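Local coordinates for protein alpha-glucosidase (Pseudoalteromonas sp. K8, PDB 5HQA) that hydrolyses alpha-glucosides as a chloride-activated family 97 glycoside hydrolase, binding calcium and, in this complex, the inhibitor acarbose, at residues N362-R367 against K397-N402; K368-A373 against L420-L425; F611-Y616 against I656-L661; I615-K620 against E634-T639. One frame throughout, in Å; residues are numbered along the deposited sequence. Where two conformers were deposited one is given.

Interaction 1: N362-R367 against K397-N402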
# COMPACT_ATOMS: atom_id res chain seq x y z
N ASN A 362 -21.38 -4.93 -0.85
CA ASN A 362 -22.47 -4.49 -1.72
C ASN A 362 -22.19 -3.05 -2.14
O ASN A 362 -22.54 -2.10 -1.43
CB ASN A 362 -23.82 -4.62 -1.05
CG ASN A 362 -24.97 -4.24 -1.98
OD1 ASN A 362 -24.80 -3.46 -2.92
ND2 ASN A 362 -26.15 -4.80 -1.71
N VAL A 363 -21.59 -2.88 -3.32
CA VAL A 363 -21.18 -1.55 -3.72
C VAL A 363 -22.32 -0.75 -4.33
O VAL A 363 -22.23 0.48 -4.39
CB VAL A 363 -19.98 -1.62 -4.69
CG1 VAL A 363 -18.78 -2.24 -3.96
CG2 VAL A 363 -20.33 -2.43 -5.94
N SER A 364 -23.40 -1.40 -4.76
CA SER A 364 -24.52 -0.65 -5.31
C SER A 364 -25.32 0.02 -4.20
O SER A 364 -25.78 1.16 -4.36
CB SER A 364 -25.42 -1.57 -6.14
OG SER A 364 -24.72 -2.03 -7.28
N ASN A 365 -25.51 -0.67 -3.07
CA ASN A 365 -26.16 -0.06 -1.92
C ASN A 365 -25.36 1.13 -1.41
O ASN A 365 -25.94 2.13 -0.95
CB ASN A 365 -26.34 -1.09 -0.81
CG ASN A 365 -26.97 -0.50 0.44
OD1 ASN A 365 -28.07 0.04 0.39
ND2 ASN A 365 -26.27 -0.60 1.57
N TYR A 366 -24.03 1.05 -1.46
CA TYR A 366 -23.20 2.19 -1.08
C TYR A 366 -23.31 3.31 -2.11
O TYR A 366 -23.51 4.48 -1.76
CB TYR A 366 -21.75 1.74 -0.92
CG TYR A 366 -20.77 2.79 -0.42
CD1 TYR A 366 -21.18 3.81 0.44
CD2 TYR A 366 -19.44 2.75 -0.80
CE1 TYR A 366 -20.26 4.76 0.91
CE2 TYR A 366 -18.52 3.68 -0.34
CZ TYR A 366 -18.94 4.68 0.51
OH TYR A 366 -18.01 5.60 0.94
N ARG A 367 -23.18 2.96 -3.39
CA ARG A 367 -23.20 3.96 -4.45
C ARG A 367 -24.47 4.79 -4.42
O ARG A 367 -24.43 6.02 -4.59
CB ARG A 367 -23.03 3.27 -5.81
CG ARG A 367 -23.40 4.13 -7.00
CD ARG A 367 -22.29 5.09 -7.36
NE ARG A 367 -21.21 4.43 -8.09
CZ ARG A 367 -20.72 4.84 -9.25
NH1 ARG A 367 -21.20 5.92 -9.85
NH2 ARG A 367 -19.74 4.16 -9.81
N LYS A 397 -20.69 -7.52 -4.72
CA LYS A 397 -22.05 -7.57 -5.24
C LYS A 397 -22.41 -6.22 -5.86
O LYS A 397 -22.30 -5.18 -5.19
CB LYS A 397 -23.04 -7.92 -4.13
CG LYS A 397 -24.50 -7.94 -4.58
CD LYS A 397 -25.41 -8.26 -3.40
CE LYS A 397 -26.86 -8.19 -3.78
NZ LYS A 397 -27.73 -8.62 -2.65
N ARG A 398 -22.82 -6.24 -7.13
CA ARG A 398 -23.41 -5.07 -7.76
C ARG A 398 -24.76 -5.46 -8.34
O ARG A 398 -25.04 -6.63 -8.61
CB ARG A 398 -22.52 -4.49 -8.86
CG ARG A 398 -22.41 -5.37 -10.09
CD ARG A 398 -21.48 -4.77 -11.14
NE ARG A 398 -21.39 -5.62 -12.31
CZ ARG A 398 -22.08 -5.44 -13.43
NH1 ARG A 398 -21.92 -6.28 -14.45
NH2 ARG A 398 -22.91 -4.41 -13.54
N ILE A 399 -25.62 -4.45 -8.51
CA ILE A 399 -26.91 -4.61 -9.16
C ILE A 399 -26.80 -3.95 -10.53
O ILE A 399 -26.48 -2.76 -10.61
CB ILE A 399 -28.05 -3.98 -8.34
CG1 ILE A 399 -28.05 -4.54 -6.92
CG2 ILE A 399 -29.38 -4.24 -9.01
CD1 ILE A 399 -28.32 -6.02 -6.84
N ASP A 400 -27.04 -4.71 -11.60
CA ASP A 400 -26.85 -4.13 -12.92
C ASP A 400 -28.07 -3.31 -13.33
O ASP A 400 -29.04 -3.17 -12.58
CB ASP A 400 -26.49 -5.22 -13.95
CG ASP A 400 -27.66 -6.12 -14.36
OD1 ASP A 400 -28.85 -5.86 -14.08
OD2 ASP A 400 -27.35 -7.14 -15.03
N LYS A 401 -28.00 -2.73 -14.54
CA LYS A 401 -29.03 -1.81 -15.02
C LYS A 401 -30.42 -2.44 -15.03
O LYS A 401 -31.42 -1.71 -14.95
CB LYS A 401 -28.68 -1.32 -16.43
CG LYS A 401 -28.39 -2.46 -17.41
CD LYS A 401 -28.08 -1.96 -18.82
CE LYS A 401 -26.83 -2.64 -19.40
NZ LYS A 401 -26.84 -4.13 -19.23
N ASN A 402 -30.51 -3.76 -15.12
CA ASN A 402 -31.79 -4.45 -15.13
C ASN A 402 -32.18 -4.99 -13.77
O ASN A 402 -33.11 -5.80 -13.68
CB ASN A 402 -31.77 -5.56 -16.17
CG ASN A 402 -31.64 -5.03 -17.58
OD1 ASN A 402 -30.63 -5.26 -18.25
ND2 ASN A 402 -32.64 -4.28 -18.02

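Interaction 2: K368-A373 against L420-L425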
# COMPACT_ATOMS: atom_id res chain seq x y z
N LYS A 368 -25.62 4.15 -4.17
CA LYS A 368 -26.86 4.91 -4.20
C LYS A 368 -26.97 5.89 -3.04
O LYS A 368 -27.67 6.90 -3.17
CB LYS A 368 -28.07 3.97 -4.23
CG LYS A 368 -28.46 3.35 -2.91
CD LYS A 368 -29.48 2.22 -3.13
CE LYS A 368 -29.79 1.46 -1.83
NZ LYS A 368 -30.03 -0.01 -2.05
N GLN A 369 -26.26 5.64 -1.94
CA GLN A 369 -26.31 6.52 -0.77
C GLN A 369 -25.09 7.43 -0.67
O GLN A 369 -25.04 8.27 0.24
CB GLN A 369 -26.42 5.70 0.51
CG GLN A 369 -27.57 4.74 0.57
CD GLN A 369 -27.58 3.98 1.88
OE1 GLN A 369 -27.65 4.59 2.96
NE2 GLN A 369 -27.48 2.66 1.80
N MET A 370 -24.13 7.29 -1.57
CA MET A 370 -22.81 7.88 -1.37
C MET A 370 -22.87 9.40 -1.32
O MET A 370 -22.20 10.03 -0.49
CB MET A 370 -21.89 7.41 -2.49
CG MET A 370 -20.43 7.55 -2.19
SD MET A 370 -19.46 6.95 -3.58
CE MET A 370 -19.71 5.18 -3.44
N ALA A 371 -23.65 10.02 -2.20
CA ALA A 371 -23.72 11.48 -2.20
C ALA A 371 -24.31 12.00 -0.90
O ALA A 371 -23.79 12.96 -0.30
CB ALA A 371 -24.54 11.97 -3.40
N ASP A 372 -25.40 11.38 -0.43
CA ASP A 372 -25.98 11.78 0.85
C ASP A 372 -25.03 11.52 2.01
O ASP A 372 -24.97 12.30 2.97
CB ASP A 372 -27.30 11.05 1.08
CG ASP A 372 -28.40 11.48 0.10
OD1 ASP A 372 -28.30 12.59 -0.46
OD2 ASP A 372 -29.36 10.71 -0.09
N ALA A 373 -24.28 10.41 1.95
CA ALA A 373 -23.36 10.07 3.03
C ALA A 373 -22.25 11.11 3.16
O ALA A 373 -21.91 11.53 4.27
CB ALA A 373 -22.77 8.68 2.79
N LEU A 420 -12.25 4.63 -7.66
CA LEU A 420 -11.86 5.98 -8.03
C LEU A 420 -13.06 6.92 -8.01
O LEU A 420 -12.92 8.09 -7.64
CB LEU A 420 -11.19 5.99 -9.41
CG LEU A 420 -10.59 7.35 -9.78
CD1 LEU A 420 -9.58 7.79 -8.74
CD2 LEU A 420 -9.96 7.33 -11.17
N HIS A 421 -14.25 6.43 -8.35
CA HIS A 421 -15.44 7.27 -8.23
C HIS A 421 -15.62 7.73 -6.79
O HIS A 421 -15.91 8.91 -6.54
CB HIS A 421 -16.69 6.53 -8.70
CG HIS A 421 -17.96 7.20 -8.28
ND1 HIS A 421 -18.40 8.37 -8.86
CD2 HIS A 421 -18.85 6.89 -7.31
CE1 HIS A 421 -19.53 8.74 -8.28
NE2 HIS A 421 -19.83 7.86 -7.34
N ASN A 422 -15.47 6.81 -5.84
CA ASN A 422 -15.59 7.13 -4.42
C ASN A 422 -14.58 8.20 -4.01
O ASN A 422 -14.93 9.18 -3.33
CB ASN A 422 -15.42 5.84 -3.61
CG ASN A 422 -15.53 6.05 -2.12
OD1 ASN A 422 -14.54 5.92 -1.39
ND2 ASN A 422 -16.73 6.33 -1.64
N VAL A 423 -13.33 8.03 -4.43
CA VAL A 423 -12.27 8.98 -4.09
C VAL A 423 -12.54 10.35 -4.70
O VAL A 423 -12.37 11.39 -4.05
CB VAL A 423 -10.90 8.42 -4.53
CG1 VAL A 423 -9.81 9.48 -4.46
CG2 VAL A 423 -10.54 7.19 -3.67
N LYS A 424 -12.95 10.38 -5.97
CA LYS A 424 -13.20 11.66 -6.63
C LYS A 424 -14.41 12.37 -6.03
O LYS A 424 -14.40 13.59 -5.86
CB LYS A 424 -13.41 11.45 -8.13
CG LYS A 424 -12.16 11.16 -8.93
CD LYS A 424 -12.59 10.77 -10.33
CE LYS A 424 -11.51 10.97 -11.35
NZ LYS A 424 -12.01 10.52 -12.69
N LEU A 425 -15.46 11.62 -5.72
CA LEU A 425 -16.62 12.23 -5.07
C LEU A 425 -16.25 12.74 -3.68
O LEU A 425 -16.66 13.84 -3.28
CB LEU A 425 -17.78 11.23 -4.99
CG LEU A 425 -19.07 11.79 -4.41
CD1 LEU A 425 -19.55 12.98 -5.22
CD2 LEU A 425 -20.14 10.71 -4.37

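Interaction 3: F611-Y616 against I656-L661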
# COMPACT_ATOMS: atom_id res chain seq x y z
N PHE A 611 22.49 16.00 17.96
CA PHE A 611 21.19 15.41 18.24
C PHE A 611 21.22 14.68 19.57
O PHE A 611 22.27 14.19 20.01
CB PHE A 611 20.76 14.42 17.14
CG PHE A 611 20.62 15.03 15.79
CD1 PHE A 611 21.74 15.31 15.01
CD2 PHE A 611 19.36 15.32 15.26
CE1 PHE A 611 21.61 15.87 13.75
CE2 PHE A 611 19.23 15.87 14.00
CZ PHE A 611 20.36 16.15 13.24
N GLU A 612 20.06 14.61 20.21
CA GLU A 612 19.86 13.75 21.37
C GLU A 612 19.01 12.58 20.91
O GLU A 612 17.81 12.74 20.65
CB GLU A 612 19.19 14.50 22.52
CG GLU A 612 19.02 13.64 23.76
CD GLU A 612 18.27 14.36 24.87
OE1 GLU A 612 17.07 14.66 24.69
OE2 GLU A 612 18.89 14.64 25.92
N ALA A 613 19.63 11.41 20.78
CA ALA A 613 18.89 10.22 20.42
C ALA A 613 18.06 9.75 21.60
O ALA A 613 18.57 9.59 22.71
CB ALA A 613 19.84 9.11 19.97
N HIS A 614 16.77 9.54 21.37
CA HIS A 614 15.86 8.99 22.37
C HIS A 614 15.56 7.58 21.87
O HIS A 614 14.81 7.40 20.90
CB HIS A 614 14.61 9.86 22.50
CG HIS A 614 13.91 9.72 23.82
ND1 HIS A 614 12.81 10.48 24.16
CD2 HIS A 614 14.16 8.91 24.88
CE1 HIS A 614 12.41 10.14 25.37
NE2 HIS A 614 13.20 9.19 25.83
N ILE A 615 16.20 6.59 22.48
CA ILE A 615 16.26 5.23 21.93
C ILE A 615 15.29 4.35 22.70
O ILE A 615 15.40 4.23 23.92
CB ILE A 615 17.69 4.67 22.01
CG1 ILE A 615 18.66 5.53 21.21
CG2 ILE A 615 17.72 3.22 21.56
CD1 ILE A 615 20.11 5.26 21.54
N TYR A 616 14.35 3.73 21.99
CA TYR A 616 13.40 2.78 22.57
C TYR A 616 13.74 1.42 22.00
O TYR A 616 13.54 1.18 20.80
CB TYR A 616 11.96 3.16 22.24
CG TYR A 616 11.51 4.54 22.70
CD1 TYR A 616 11.93 5.69 22.02
CD2 TYR A 616 10.64 4.69 23.78
CE1 TYR A 616 11.51 6.96 22.44
CE2 TYR A 616 10.22 5.94 24.19
CZ TYR A 616 10.66 7.07 23.52
OH TYR A 616 10.23 8.31 23.94
N ILE A 656 13.75 5.17 17.37
CA ILE A 656 14.61 6.25 17.84
C ILE A 656 14.08 7.58 17.36
O ILE A 656 13.76 7.73 16.17
CB ILE A 656 16.07 6.07 17.38
CG1 ILE A 656 16.60 4.70 17.76
CG2 ILE A 656 16.95 7.19 17.97
CD1 ILE A 656 18.00 4.47 17.30
N ARG A 657 14.01 8.55 18.26
CA ARG A 657 13.84 9.95 17.90
C ARG A 657 15.20 10.63 18.03
O ARG A 657 15.79 10.63 19.11
CB ARG A 657 12.81 10.65 18.78
CG ARG A 657 12.77 12.14 18.55
CD ARG A 657 11.77 12.85 19.44
NE ARG A 657 11.81 14.28 19.15
CZ ARG A 657 11.20 15.21 19.87
NH1 ARG A 657 10.48 14.86 20.93
NH2 ARG A 657 11.30 16.49 19.53
N PHE A 658 15.70 11.19 16.93
CA PHE A 658 16.92 12.00 16.95
C PHE A 658 16.48 13.45 17.06
O PHE A 658 16.13 14.08 16.06
CB PHE A 658 17.76 11.76 15.70
CG PHE A 658 18.29 10.37 15.59
CD1 PHE A 658 19.46 10.01 16.24
CD2 PHE A 658 17.62 9.41 14.84
CE1 PHE A 658 19.96 8.72 16.15
CE2 PHE A 658 18.11 8.12 14.74
CZ PHE A 658 19.28 7.77 15.39
N LYS A 659 16.48 13.97 18.28
CA LYS A 659 16.00 15.32 18.53
C LYS A 659 17.12 16.31 18.24
O LYS A 659 18.15 16.31 18.93
CB LYS A 659 15.50 15.45 19.96
CG LYS A 659 15.03 16.82 20.34
CD LYS A 659 14.71 16.83 21.84
CE LYS A 659 13.86 18.02 22.21
NZ LYS A 659 13.46 17.93 23.64
N ALA A 660 16.94 17.15 17.22
CA ALA A 660 17.92 18.19 16.92
C ALA A 660 18.00 19.15 18.09
O ALA A 660 16.98 19.56 18.64
CB ALA A 660 17.53 18.95 15.65
N LEU A 661 19.22 19.50 18.48
CA LEU A 661 19.46 20.42 19.59
C LEU A 661 19.74 21.81 19.06
O LEU A 661 20.52 21.98 18.12
CB LEU A 661 20.62 19.93 20.47
CG LEU A 661 20.34 18.56 21.09
CD1 LEU A 661 21.50 18.11 21.94
CD2 LEU A 661 19.06 18.59 21.91

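Interaction 4: I615-K620 against E634-T639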
# COMPACT_ATOMS: atom_id res chain seq x y z
N ILE A 615 16.20 6.59 22.48
CA ILE A 615 16.26 5.23 21.93
C ILE A 615 15.29 4.35 22.70
O ILE A 615 15.40 4.23 23.92
CB ILE A 615 17.69 4.67 22.01
CG1 ILE A 615 18.66 5.53 21.21
CG2 ILE A 615 17.72 3.22 21.56
CD1 ILE A 615 20.11 5.26 21.54
N TYR A 616 14.35 3.73 21.99
CA TYR A 616 13.40 2.78 22.57
C TYR A 616 13.74 1.42 22.00
O TYR A 616 13.54 1.18 20.80
CB TYR A 616 11.96 3.16 22.24
CG TYR A 616 11.51 4.54 22.70
CD1 TYR A 616 11.93 5.69 22.02
CD2 TYR A 616 10.64 4.69 23.78
CE1 TYR A 616 11.51 6.96 22.44
CE2 TYR A 616 10.22 5.94 24.19
CZ TYR A 616 10.66 7.07 23.52
OH TYR A 616 10.23 8.31 23.94
N LYS A 617 14.26 0.51 22.83
CA LYS A 617 14.78 -0.75 22.31
C LYS A 617 14.38 -1.89 23.23
O LYS A 617 13.95 -1.70 24.38
CB LYS A 617 16.30 -0.71 22.17
CG LYS A 617 17.02 -0.34 23.47
CD LYS A 617 18.52 -0.45 23.29
CE LYS A 617 19.25 0.42 24.29
NZ LYS A 617 20.71 0.12 24.32
N ASP A 618 14.53 -3.11 22.70
CA ASP A 618 14.28 -4.31 23.47
C ASP A 618 15.18 -4.35 24.69
O ASP A 618 16.38 -4.08 24.60
CB ASP A 618 14.52 -5.55 22.62
CG ASP A 618 13.51 -5.68 21.49
OD1 ASP A 618 13.93 -5.83 20.32
OD2 ASP A 618 12.30 -5.62 21.78
N GLY A 619 14.60 -4.69 25.84
CA GLY A 619 15.40 -4.94 27.01
C GLY A 619 16.34 -6.11 26.82
O GLY A 619 16.19 -6.94 25.93
N LYS A 620 17.32 -6.17 27.72
CA LYS A 620 18.35 -7.21 27.71
C LYS A 620 17.77 -8.61 27.51
O LYS A 620 18.29 -9.40 26.71
CB LYS A 620 19.13 -7.12 29.02
CG LYS A 620 20.22 -8.14 29.21
CD LYS A 620 21.09 -7.72 30.39
CE LYS A 620 21.16 -8.79 31.47
NZ LYS A 620 21.76 -8.26 32.72
N GLU A 634 16.61 5.11 26.42
CA GLU A 634 17.92 5.69 26.68
C GLU A 634 18.02 7.01 25.93
O GLU A 634 17.52 7.14 24.81
CB GLU A 634 19.01 4.72 26.21
CG GLU A 634 20.43 5.16 26.44
CD GLU A 634 21.44 4.13 25.93
OE1 GLU A 634 22.66 4.34 26.14
OE2 GLU A 634 21.01 3.13 25.32
N LYS A 635 18.68 8.00 26.54
CA LYS A 635 19.02 9.24 25.85
C LYS A 635 20.53 9.31 25.67
O LYS A 635 21.28 9.10 26.63
CB LYS A 635 18.50 10.46 26.62
CG LYS A 635 17.00 10.67 26.42
CD LYS A 635 16.50 11.94 27.09
CE LYS A 635 14.99 12.07 26.94
NZ LYS A 635 14.50 13.39 27.38
N ARG A 636 20.96 9.66 24.46
CA ARG A 636 22.37 9.62 24.09
C ARG A 636 22.66 10.72 23.08
O ARG A 636 21.98 10.81 22.06
CB ARG A 636 22.70 8.24 23.49
CG ARG A 636 24.13 8.05 23.03
CD ARG A 636 24.27 6.71 22.31
NE ARG A 636 23.92 5.59 23.18
CZ ARG A 636 23.78 4.33 22.76
NH1 ARG A 636 23.97 4.02 21.48
NH2 ARG A 636 23.45 3.38 23.62
N LEU A 637 23.66 11.55 23.37
CA LEU A 637 24.06 12.60 22.43
C LEU A 637 24.83 11.97 21.27
O LEU A 637 25.74 11.17 21.50
CB LEU A 637 24.92 13.66 23.11
CG LEU A 637 24.23 14.48 24.21
CD1 LEU A 637 25.22 15.42 24.86
CD2 LEU A 637 23.07 15.26 23.64
N VAL A 638 24.46 12.32 20.04
CA VAL A 638 25.09 11.76 18.84
C VAL A 638 25.19 12.83 17.76
O VAL A 638 24.48 13.84 17.77
CB VAL A 638 24.33 10.54 18.27
CG1 VAL A 638 24.33 9.37 19.24
CG2 VAL A 638 22.90 10.94 17.87
N THR A 639 26.09 12.57 16.81
CA THR A 639 26.22 13.36 15.59
C THR A 639 26.37 12.40 14.41
O THR A 639 26.42 11.18 14.58
CB THR A 639 27.42 14.31 15.61
OG1 THR A 639 28.63 13.54 15.58
CG2 THR A 639 27.40 15.19 16.86

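Interaction 1: N362-R367 against K397-N402
Val363 and Ser364, in the first turn of helix 363-379, each make one hydrogen bond to the backbone of strand 396-399. Val363 N donates to Lys397 O over 3.0 Å, the donor lying nearly along the C=O axis, and the CA of Asn362 leans on the same oxygen at 3.5 Å as a CA-H...O contact. One residue further on, Ser364 OG accepts from Ile399 N at 2.9 Å in an almost straight bond (169°). With OG anti to its own carbonyl carbon (chi1 -66°), the hydroxyl is carried across to the strand. Asn362 is the N-cap: its OD1 accepts from the backbone N of Asn365 at 2.9 Å, the donor lying above the carbonyl plane. Its ND2 binds Asp326, whose OD1 also pairs with the ammonium of the extended Lys397; the lysine's CD passes 3.9 Å from Asn362 ND2. Arg398 turns its charge away, to Glu408. Within the catalytic TIM-barrel domain, the contact thus ties the start of a barrel helix to a two-stranded hairpin. Of the first-turn amides, Val363 N is met by the strand and Asn365 N by Asn362, so the helix start is probably fixed in direction largely by polar bonds.

Interaction 2: K368-A373 against L420-L425
Met370 and Leu425 bring together two neighbouring helices of the TIM-barrel domain, 363-379 and 413-428, which run nearly parallel outside the barrel strands. Over these segments the axes lie 11.1 Å apart and cross at -19°, a wide spacing bridged by side chains rather than by close backbones. The apolar part is small: CD2 of Leu425 rests against CG of Met370 at 3.8 Å and also reaches the backbone N of Ala371, the methyl coming obliquely over the methionine chain. Phe374, one turn on in the first helix, packs against both Leu425 and Asn422.

Sulfur contacts make up the second group. Met370 runs straight out from its helix, CG anti to the backbone N (chi1 -161°) and the next torsion also extended, which places SD in the groove between the helices; the bend at chi3 then brings CE beside the Asn422 side-chain amide. SD stands 4.5 Å from the centroid of the His421 ring, a Met-aromatic contact at an oblique angle, with CD2 as its nearest ring atom.

The polar group centres on Asn422, a buried residue whose side chain crosses the methionine at about a right angle. Its ND2 is hydrogen-bonded to Tyr366 OH in the preceding turn of helix 363-379, and this is its stronger partner. The same amide nitrogen gives a second, weak bond to the sulfur, with ND2 3.4 Å from Met370 SD and the N-H pointing almost straight at it (171°).

Interaction 3: F611-Y616 against I656-L661
Phe611 lays the edge of its ring along the backbone of the opposite strand, CD2 coming 3.6 Å from Phe658 O, with that oxygen near the ring plane. Around this ring the partner strand supplies a shallow seat: CB of Phe658 lies against CD2, and CB of Ala660 meets Phe611 CE2 at 3.9 Å. The ring takes this place because CG is anti to the carbonyl carbon (chi1 -61°). With an alanine here the seat formed by Ala660 and Phe658 would probably be left unfilled and Leu605 without its packing partner.

Further along the same face the small Ala613 makes room for the Phe658 ring, its CB 3.8 Å from Phe658 CE1, while CG2 of Ile656 presses on that methyl from the next pair and also lies 3.5 Å above one face of the Phe658 ring, toward its rim. Ile615 and Ile656, both large, run side by side, CG1 against CG2. The other face carries the longer polar chains of Glu612, His614, Arg657 and Lys659; Lys659 CD lies over the Arg657 guanidinium, and that guanidinium is paired with Asp584 and Asp549.

Between the faces the antiparallel ladder is regular: hydrogen-bonded pairs Glu612-Lys659 and His614-Arg657 each carry two backbone bonds, the shortest from His614 N to Arg657 O at 2.7 Å. In the C-terminal antiparallel sheet, strand 611-618 lies between 653-660 and 631-638, while strand 585-591 flanks 653-660 on its far side and touches Ile656 and Phe658.

Interaction 4: I615-K620 against E634-T639
An antiparallel pair of strands in the C-terminal sheet, 611-618 and the outermost 631-638, meets here at Ile615 and Glu634. The two form a hydrogen-bonded pair: Ile615 N reaches Glu634 O at 2.7 Å in a nearly linear bond, and Glu634 N returns one to Ile615 O at 2.9 Å. The segments overlap at this one pair and leave it in opposite directions, the ladder going on through Lys617 with Thr632 one way and through Ala613 with Arg636 the other; the short axes make 128°.

On the face that carries Ile615 and Glu634, a salt-bridge network of Lys617, Glu634 and Arg636 centres on the Glu634 carboxylate, whose chain is fully extended. OE2 takes Lys617 NZ across the strands, at 3.2 Å a weak bond. In one of the two conformers modelled for Arg636, its NH2 donates to Glu634 OE1 at 2.8 Å; OE1 lies at the guanidinium edge, in its plane, while NH2 comes from above the carboxylate plane. With a glutamine in place of Glu634 the carboxylate charge is gone, and the cationic ends of Lys617 and Arg636 would probably repel each other and swing apart. In that same conformer the bend at chi3 (-59°) folds the arginine head back toward Glu634, and Ile615 CD1 sits 3.9 Å above the centre of the guanidinium plane.

Interactions 1 and 2 share helix 363-379 of the catalytic barrel, the first at its start and the second further along, and they touch through Tyr366 and Asn422. Interactions 3 and 4 share strand 611-618 of the C-terminal sheet, one along each edge of it, with Ile615 common to both; interactions 1 and 3 lie about 52 Å apart between centres. Chemistry follows place: backbone and capping bonds at a helix start in interaction 1; sulfur, methyl and a weak amide-sulfur bond in interaction 2; a full ladder in interaction 3, which buries the apolar face of Phe611, Ala613, Ile615, Ile656 and Phe658; and partly exposed charged side chains at the sheet's outer strand in interaction 4.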